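Local coordinates for protein L-amino acid deaminase (Proteus vulgaris, PDB 5I39) that binds flavin-adenine dinucleotide and, as a membrane-bound flavoenzyme, probably catalyses the oxidative deamination of L-amino acids, at residues E123-E128 with W172-F177; N133-I138 with T153-G158; Q163-A168 with A330-F335. All blocks are in the same frame, centred on the assembly; numbering follows the deposited sequence.

Contact 1 of 3, residues E123-E128 with W172-F177; sequences EVPLDE and WKIAGF. With EDO (1,2-ethanediol), chain I; EDO (1,2-ethanediol), chain E.
V124 and P125 press against W172-A175, the residues leading into strand 175-178, while E123 pairs by its backbone with G176. The E123-G176 pair is antiparallel and hydrogen-bonded. Its nearly straight bond from E123 N to G176 O is 2.9 Å long (169° at the hydrogen), and the return bond from G176 N meets E123 O from above the carbonyl plane. G176, having no side chain, makes the pair through its backbone.

Packing is tightest around V124. Its CG1 methyl, anti to the backbone N (chi1 171°), reaches the benzo part of the W172 indole at CE3, 3.8 Å away, the two side chains crossing at about a right angle. The CG2 methyl goes the other way, to the single methyl of A175, CB, at 3.9 Å. A branched residue thus fills two directions at once. Beyond the contact, V124 also bonds by its backbone to A278 of strand 276-279, so it sits between two neighbouring strands.

The side toward P125 and E128 is looser. P125 CG stands 4.2 Å from I174 CG2, and an ethanediol, probably from the crystallisation liquor, borders both. E128 OE2 holds it by a long bond of 3.1 Å. A second ethanediol hydrogen-bonds through one hydroxyl to E123 OE2 and through the other to V124 O; the extended side chain of E123 carries its carboxylate away from the strand pair, and OE1 forms a salt bridge with R121.

Chemically, the regular pairing stops where proline, lacking an N-H, enters: I174 O faces P125 CD (3.5 Å) and the V124 methyls, and this buried carbonyl has no hydrogen-bond partner. Beyond the E123-G176 pair the two segments are therefore held by apolar contact, at some polar cost.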
# COMPACT_ATOMS: atom_id res chain seq x y z
N GLU A 123 -1.61 12.81 15.13
CA GLU A 123 -2.76 13.42 14.47
C GLU A 123 -3.54 14.23 15.49
O GLU A 123 -4.15 13.67 16.41
CB GLU A 123 -3.67 12.39 13.80
CG GLU A 123 -4.84 13.06 13.09
CD GLU A 123 -5.70 12.14 12.24
OE1 GLU A 123 -5.29 11.00 11.94
OE2 GLU A 123 -6.80 12.59 11.85
N VAL A 124 -3.53 15.54 15.32
CA VAL A 124 -4.34 16.42 16.16
C VAL A 124 -5.80 16.32 15.68
O VAL A 124 -6.06 16.46 14.48
CB VAL A 124 -3.83 17.88 16.09
CG1 VAL A 124 -4.79 18.84 16.78
CG2 VAL A 124 -2.44 17.97 16.71
N PRO A 125 -6.75 16.07 16.60
CA PRO A 125 -8.15 15.95 16.17
C PRO A 125 -8.72 17.27 15.65
O PRO A 125 -8.24 18.34 16.00
CB PRO A 125 -8.87 15.52 17.45
CG PRO A 125 -8.02 16.04 18.55
CD PRO A 125 -6.62 15.90 18.05
N LEU A 126 -9.74 17.17 14.80
CA LEU A 126 -10.36 18.35 14.17
C LEU A 126 -11.10 19.25 15.16
O LEU A 126 -11.07 20.47 15.05
CB LEU A 126 -11.34 17.92 13.08
CG LEU A 126 -10.76 17.41 11.77
CD1 LEU A 126 -11.87 16.81 10.92
CD2 LEU A 126 -10.05 18.52 11.00
N ASP A 127 -11.79 18.62 16.11
CA ASP A 127 -12.65 19.31 17.06
C ASP A 127 -12.93 18.39 18.25
O ASP A 127 -12.40 17.28 18.30
CB ASP A 127 -13.95 19.79 16.37
CG ASP A 127 -14.68 18.68 15.60
OD1 ASP A 127 -14.55 17.49 15.95
OD2 ASP A 127 -15.41 19.02 14.65
N GLU A 128 -13.72 18.86 19.21
CA GLU A 128 -14.03 18.06 20.40
C GLU A 128 -14.73 16.73 20.05
O GLU A 128 -14.42 15.71 20.65
CB GLU A 128 -14.86 18.86 21.41
CG GLU A 128 -14.14 20.05 22.03
CD GLU A 128 -12.95 19.69 22.92
OE1 GLU A 128 -12.93 18.59 23.51
OE2 GLU A 128 -12.03 20.53 23.04
N TRP A 172 -0.47 23.52 19.52
CA TRP A 172 -1.29 22.31 19.50
C TRP A 172 -1.25 21.68 20.89
O TRP A 172 -0.19 21.59 21.51
CB TRP A 172 -0.79 21.30 18.45
CG TRP A 172 -0.68 21.88 17.07
CD1 TRP A 172 0.47 22.18 16.40
CD2 TRP A 172 -1.76 22.24 16.20
NE1 TRP A 172 0.17 22.70 15.16
CE2 TRP A 172 -1.19 22.74 15.01
CE3 TRP A 172 -3.15 22.18 16.31
CZ2 TRP A 172 -1.97 23.19 13.94
CZ3 TRP A 172 -3.93 22.62 15.24
CH2 TRP A 172 -3.33 23.12 14.07
N LYS A 173 -2.42 21.27 21.38
CA LYS A 173 -2.59 20.83 22.78
C LYS A 173 -2.76 19.33 22.99
O LYS A 173 -2.46 18.83 24.07
CB LYS A 173 -3.79 21.56 23.40
CG LYS A 173 -3.63 23.06 23.51
CD LYS A 173 -2.58 23.45 24.54
CE LYS A 173 -2.57 24.95 24.80
NZ LYS A 173 -1.63 25.34 25.88
N ILE A 174 -3.26 18.62 21.99
CA ILE A 174 -3.60 17.21 22.17
C ILE A 174 -3.55 16.50 20.83
O ILE A 174 -3.84 17.10 19.79
CB ILE A 174 -4.99 17.08 22.85
CG1 ILE A 174 -5.23 15.65 23.34
CG2 ILE A 174 -6.12 17.55 21.93
CD1 ILE A 174 -6.30 15.56 24.41
N ALA A 175 -3.18 15.22 20.84
CA ALA A 175 -3.12 14.44 19.61
C ALA A 175 -3.21 12.96 19.89
O ALA A 175 -2.86 12.49 20.97
CB ALA A 175 -1.84 14.73 18.86
N GLY A 176 -3.66 12.22 18.88
CA GLY A 176 -3.53 10.78 18.86
C GLY A 176 -2.18 10.39 18.30
O GLY A 176 -1.82 10.81 17.20
N PHE A 177 -1.44 9.58 19.06
CA PHE A 177 -0.08 9.18 18.71
C PHE A 177 -0.04 7.69 18.44
O PHE A 177 -0.17 6.89 19.36
CB PHE A 177 0.85 9.54 19.88
CG PHE A 177 2.33 9.26 19.63
CD1 PHE A 177 2.93 9.45 18.38
CD2 PHE A 177 3.13 8.87 20.70
CE1 PHE A 177 4.30 9.23 18.22
CE2 PHE A 177 4.49 8.65 20.53
CZ PHE A 177 5.07 8.83 19.29
C1 EDO I . -7.14 16.65 11.36
O1 EDO I . -7.69 15.82 12.39
C2 EDO I . -5.86 16.00 10.85
O2 EDO I . -6.13 14.72 10.27
C1 EDO E . -10.01 19.45 19.61
O1 EDO E . -10.06 20.80 19.14
C2 EDO E . -8.86 19.29 20.61
O2 EDO E . -9.18 19.87 21.88

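Contact 2 of 3, residues N133-I138 with T153-G158; sequences NVRKWI and TRIIEG
The W137 indole meets T153 at its edge: the T153 CG2 methyl lies near the ring plane, 4.3 Å from CZ3. The pyrrole end of the ring points elsewhere, NE1 bonding to M88 O. The other flat group, the R135 guanidinium, is approached obliquely by I155 CG2, which lies 4.2 Å from NH2.

I155 makes the most contacts, touching V134, R135 and I138. Its CD1 reaches I138 CD1 at 3.9 Å and V134 CG2 at 4.1 Å. Arginine suits this border position: its aliphatic CG packs on I155 CG1, and the guanidinium continues past I155 CG2 beside I174 at the exposed border. I138 works from one turn further along the helix: with CG1 anti to the carbonyl carbon (chi1 -61°), CD1 is directed between I155 and T153 CG2, and CG2 rests 3.5 Å from T153 O. T153 and I155 both start toward the helix, whereas R154 between them starts away from it and forms salt bridges with E160 and E179.

No hydrogen bond crosses the contact. The helix and strand axes approach to 9.0 Å at 142° between their directions, roughly antiparallel. Helix 128-143 thus packs on one face of a mixed sheet at strand 153-156, as in the probable substrate domain of DAO-family flavoenzymes, separate from the Rossmann-type sheet.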
# COMPACT_ATOMS: atom_id res chain seq x y z
N ASN A 133 -14.42 10.74 19.41
CA ASN A 133 -14.43 9.57 18.54
C ASN A 133 -13.12 8.81 18.55
O ASN A 133 -13.13 7.58 18.64
CB ASN A 133 -14.82 9.97 17.12
CG ASN A 133 -16.25 10.46 17.02
OD1 ASN A 133 -17.07 10.22 17.91
ND2 ASN A 133 -16.56 11.17 15.94
N VAL A 134 -11.99 9.51 18.49
CA VAL A 134 -10.69 8.83 18.53
C VAL A 134 -10.44 8.18 19.90
O VAL A 134 -9.92 7.07 19.97
CB VAL A 134 -9.49 9.70 18.06
CG1 VAL A 134 -9.69 10.14 16.62
CG2 VAL A 134 -9.24 10.91 18.95
N ARG A 135 -10.81 8.87 20.97
CA ARG A 135 -10.67 8.29 22.31
C ARG A 135 -11.47 7.00 22.46
O ARG A 135 -10.96 6.01 22.98
CB ARG A 135 -11.03 9.30 23.40
CG ARG A 135 -9.89 10.23 23.73
CD ARG A 135 -10.31 11.32 24.69
NE ARG A 135 -9.17 11.86 25.42
CZ ARG A 135 -9.09 13.09 25.93
NH1 ARG A 135 -10.08 13.97 25.77
NH2 ARG A 135 -8.01 13.45 26.61
N LYS A 136 -12.71 7.01 21.97
CA LYS A 136 -13.53 5.79 22.00
C LYS A 136 -12.89 4.68 21.17
O LYS A 136 -12.86 3.52 21.60
CB LYS A 136 -14.95 6.06 21.49
CG LYS A 136 -15.88 4.87 21.67
CD LYS A 136 -17.27 5.09 21.10
CE LYS A 136 -18.13 3.86 21.32
NZ LYS A 136 -19.50 4.02 20.75
N TRP A 137 -12.38 5.02 19.99
CA TRP A 137 -11.73 4.06 19.11
C TRP A 137 -10.53 3.39 19.81
O TRP A 137 -10.40 2.16 19.78
CB TRP A 137 -11.31 4.75 17.80
CG TRP A 137 -10.73 3.79 16.81
CD1 TRP A 137 -11.41 3.05 15.89
CD2 TRP A 137 -9.36 3.45 16.67
NE1 TRP A 137 -10.54 2.26 15.18
CE2 TRP A 137 -9.27 2.49 15.63
CE3 TRP A 137 -8.18 3.87 17.30
CZ2 TRP A 137 -8.06 1.93 15.23
CZ3 TRP A 137 -6.97 3.31 16.89
CH2 TRP A 137 -6.92 2.36 15.87
N ILE A 138 -9.69 4.18 20.47
CA ILE A 138 -8.53 3.64 21.18
C ILE A 138 -8.97 2.78 22.38
O ILE A 138 -8.46 1.68 22.57
CB ILE A 138 -7.56 4.74 21.65
CG1 ILE A 138 -7.01 5.53 20.45
CG2 ILE A 138 -6.39 4.12 22.41
CD1 ILE A 138 -6.24 6.79 20.81
N THR A 153 -0.98 2.81 20.26
CA THR A 153 -1.65 4.07 19.94
C THR A 153 -2.29 4.64 21.19
O THR A 153 -2.97 3.93 21.93
CB THR A 153 -2.70 3.83 18.86
OG1 THR A 153 -2.03 3.29 17.72
CG2 THR A 153 -3.38 5.12 18.46
N ARG A 154 -2.08 5.94 21.42
CA ARG A 154 -2.53 6.58 22.65
C ARG A 154 -2.57 8.09 22.48
O ARG A 154 -1.92 8.65 21.59
CB ARG A 154 -1.60 6.19 23.81
CG ARG A 154 -0.14 6.54 23.60
CD ARG A 154 0.76 5.90 24.64
NE ARG A 154 2.15 6.05 24.23
CZ ARG A 154 2.89 7.15 24.40
NH1 ARG A 154 2.43 8.20 25.07
NH2 ARG A 154 4.13 7.17 23.92
N ILE A 155 -3.35 8.73 23.34
CA ILE A 155 -3.51 10.18 23.32
C ILE A 155 -2.35 10.83 24.09
O ILE A 155 -2.04 10.41 25.21
CB ILE A 155 -4.86 10.60 23.95
CG1 ILE A 155 -6.04 10.01 23.17
CG2 ILE A 155 -4.99 12.12 24.06
CD1 ILE A 155 -6.25 10.55 21.77
N ILE A 156 -1.74 11.85 23.49
CA ILE A 156 -0.64 12.58 24.13
C ILE A 156 -0.90 14.08 24.23
O ILE A 156 -1.63 14.67 23.44
CB ILE A 156 0.71 12.31 23.43
CG1 ILE A 156 0.73 12.82 21.98
CG2 ILE A 156 1.04 10.82 23.52
CD1 ILE A 156 2.10 12.78 21.34
N GLU A 157 -0.26 14.65 25.25
CA GLU A 157 -0.31 16.08 25.57
C GLU A 157 1.05 16.47 26.14
O GLU A 157 1.87 15.61 26.44
CB GLU A 157 -1.36 16.37 26.64
CG GLU A 157 -2.80 16.03 26.30
CD GLU A 157 -3.69 16.04 27.52
OE1 GLU A 157 -3.41 15.27 28.47
OE2 GLU A 157 -4.66 16.82 27.56
N GLY A 158 1.25 17.77 26.33
CA GLY A 158 2.44 18.25 27.04
C GLY A 158 3.76 17.95 26.35
O GLY A 158 3.84 17.96 25.12

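Contact 3 of 3, residues Q163-A168 with A330-F335; sequences QRLRGA and AEFPAF
E331, at the end of helix 318-331, meets A168 with both its carbonyl and its carboxylate. E331 O receives a CA-H...O contact from A168 CA at 3.4 Å (144° at the hydrogen). The side chain leaves anti to the backbone N and folds back at chi2 (54°), setting OE2 3.5 Å from A168 CB. Its polar partners lie just beyond: T170 OG1 bonds to OE1 and W172 NE1 to OE2, so both carboxylate oxygens of this buried glutamate are engaged.

Next comes F332, the first residue to leave the helix, whose ring carries most of the packing. A168 CA sits over one face, 4.1 Å from the ring centroid and 26° off the normal, a CH-pi contact, while A168 CB touches CZ. R166 O lies in the ring plane at the edge, 3.7 Å from CE1, where the ring hydrogens carry partial positive charge. L165 CD2 adds a looser apolar touch, and F285 joins F332 edge-to-face.

P333 follows, its CD 3.6 Å from G167 O. The same carbonyl accepts from a water 2.9 Å away, which in turn accepts the amide hydrogen of A334 N.

The partner is a type II turn from L165 to A168, closed by the bond from A168 N to L165 O. Its third residue, G167, has a positive phi, at which a CB would jam against the R166 carbonyl oxygen. T169, the next residue after the turn, hydrogen-bonds to the end of helix 318-331; between the two segments themselves the link is aromatic packing, CH contacts and one water.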
# COMPACT_ATOMS: atom_id res chain seq x y z
N GLN A 163 7.52 17.80 21.74
CA GLN A 163 8.73 17.28 21.09
C GLN A 163 8.42 16.81 19.66
O GLN A 163 9.21 17.08 18.75
CB GLN A 163 9.36 16.16 21.94
CG GLN A 163 10.59 15.49 21.34
CD GLN A 163 11.72 16.45 21.01
OE1 GLN A 163 11.91 17.47 21.68
NE2 GLN A 163 12.49 16.13 19.96
N ARG A 164 7.29 16.13 19.48
CA ARG A 164 6.88 15.66 18.14
C ARG A 164 6.52 16.81 17.20
O ARG A 164 6.64 16.67 15.99
CB ARG A 164 5.69 14.70 18.22
CG ARG A 164 5.88 13.44 19.04
CD ARG A 164 6.97 12.51 18.55
NE ARG A 164 6.69 11.92 17.23
CZ ARG A 164 7.28 10.83 16.74
NH1 ARG A 164 8.19 10.15 17.44
NH2 ARG A 164 6.95 10.40 15.53
N LEU A 165 6.06 17.92 17.75
CA LEU A 165 5.65 19.09 16.95
C LEU A 165 6.58 20.28 17.16
O LEU A 165 6.14 21.44 17.08
CB LEU A 165 4.20 19.45 17.27
CG LEU A 165 3.17 18.35 17.00
CD1 LEU A 165 1.79 18.79 17.44
CD2 LEU A 165 3.14 17.96 15.53
N ARG A 166 7.86 20.01 17.39
CA ARG A 166 8.80 21.09 17.68
C ARG A 166 8.95 22.01 16.46
O ARG A 166 9.04 21.56 15.32
CB ARG A 166 10.15 20.54 18.15
CG ARG A 166 10.94 19.70 17.16
CD ARG A 166 12.12 19.04 17.85
NE ARG A 166 12.86 18.14 16.98
CZ ARG A 166 12.47 16.91 16.63
NH1 ARG A 166 11.32 16.39 17.06
NH2 ARG A 166 13.25 16.18 15.83
N GLY A 167 8.93 23.31 16.73
CA GLY A 167 8.95 24.34 15.69
C GLY A 167 7.60 24.70 15.09
O GLY A 167 7.55 25.51 14.16
N ALA A 168 6.51 24.12 15.59
CA ALA A 168 5.17 24.46 15.13
C ALA A 168 4.79 25.87 15.56
O ALA A 168 5.09 26.28 16.68
CB ALA A 168 4.16 23.47 15.67
N ALA A 330 4.11 27.97 6.68
CA ALA A 330 3.60 28.89 7.70
C ALA A 330 3.51 28.19 9.06
O ALA A 330 3.83 28.79 10.09
CB ALA A 330 2.25 29.45 7.30
N GLU A 331 3.07 26.94 9.07
CA GLU A 331 2.94 26.17 10.31
C GLU A 331 4.28 25.66 10.83
O GLU A 331 4.49 25.60 12.04
CB GLU A 331 1.95 25.03 10.13
CG GLU A 331 1.65 24.22 11.39
CD GLU A 331 1.19 25.07 12.57
OE1 GLU A 331 0.48 26.08 12.36
OE2 GLU A 331 1.54 24.72 13.72
N PHE A 332 5.17 25.27 9.91
CA PHE A 332 6.51 24.80 10.24
C PHE A 332 7.54 25.55 9.40
O PHE A 332 7.92 25.09 8.32
CB PHE A 332 6.62 23.29 10.00
CG PHE A 332 5.95 22.46 11.06
CD1 PHE A 332 6.64 22.12 12.22
CD2 PHE A 332 4.64 22.04 10.91
CE1 PHE A 332 6.03 21.36 13.21
CE2 PHE A 332 4.02 21.28 11.90
CZ PHE A 332 4.72 20.94 13.05
N PRO A 333 7.99 26.73 9.89
CA PRO A 333 9.00 27.53 9.18
C PRO A 333 10.32 26.81 8.90
O PRO A 333 11.08 27.26 8.04
CB PRO A 333 9.22 28.73 10.11
CG PRO A 333 7.93 28.86 10.86
CD PRO A 333 7.47 27.45 11.08
N ALA A 334 10.58 25.69 9.58
CA ALA A 334 11.68 24.79 9.21
C ALA A 334 11.69 24.40 7.72
O ALA A 334 12.75 24.12 7.18
CB ALA A 334 11.64 23.54 10.07
N PHE A 335 10.51 24.37 7.08
CA PHE A 335 10.40 24.04 5.65
C PHE A 335 10.48 25.25 4.71
O PHE A 335 10.37 25.07 3.50
CB PHE A 335 9.09 23.30 5.38
CG PHE A 335 8.96 21.99 6.11
CD1 PHE A 335 9.83 20.94 5.85
CD2 PHE A 335 7.96 21.80 7.06
CE1 PHE A 335 9.70 19.73 6.51
CE2 PHE A 335 7.83 20.59 7.73
CZ PHE A 335 8.70 19.56 7.46
O HOH W 1 9.33 24.76 12.06

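From the N terminus, contact 1 opens at 123-128, just after strand 117-123. Contact 2 lies nested inside its loop: helix 128-143 leads through 133-138, and the chain returns at 153-158. Helix 158-164 then brings 163-168, which opens contact 3 before 172-177 closes contact 1. Contacts 1 and 3 therefore cross, whereas contacts 2 and 3 follow in series. Contact 3 closes only at 330-335, a long-range tie to the end of helix 318-331. Strand 175-178 pairs with both 153-156 and 117-123, joining contacts 1 and 2 in one sheet; the bond from W172 to E331 links contact 1 to contact 3.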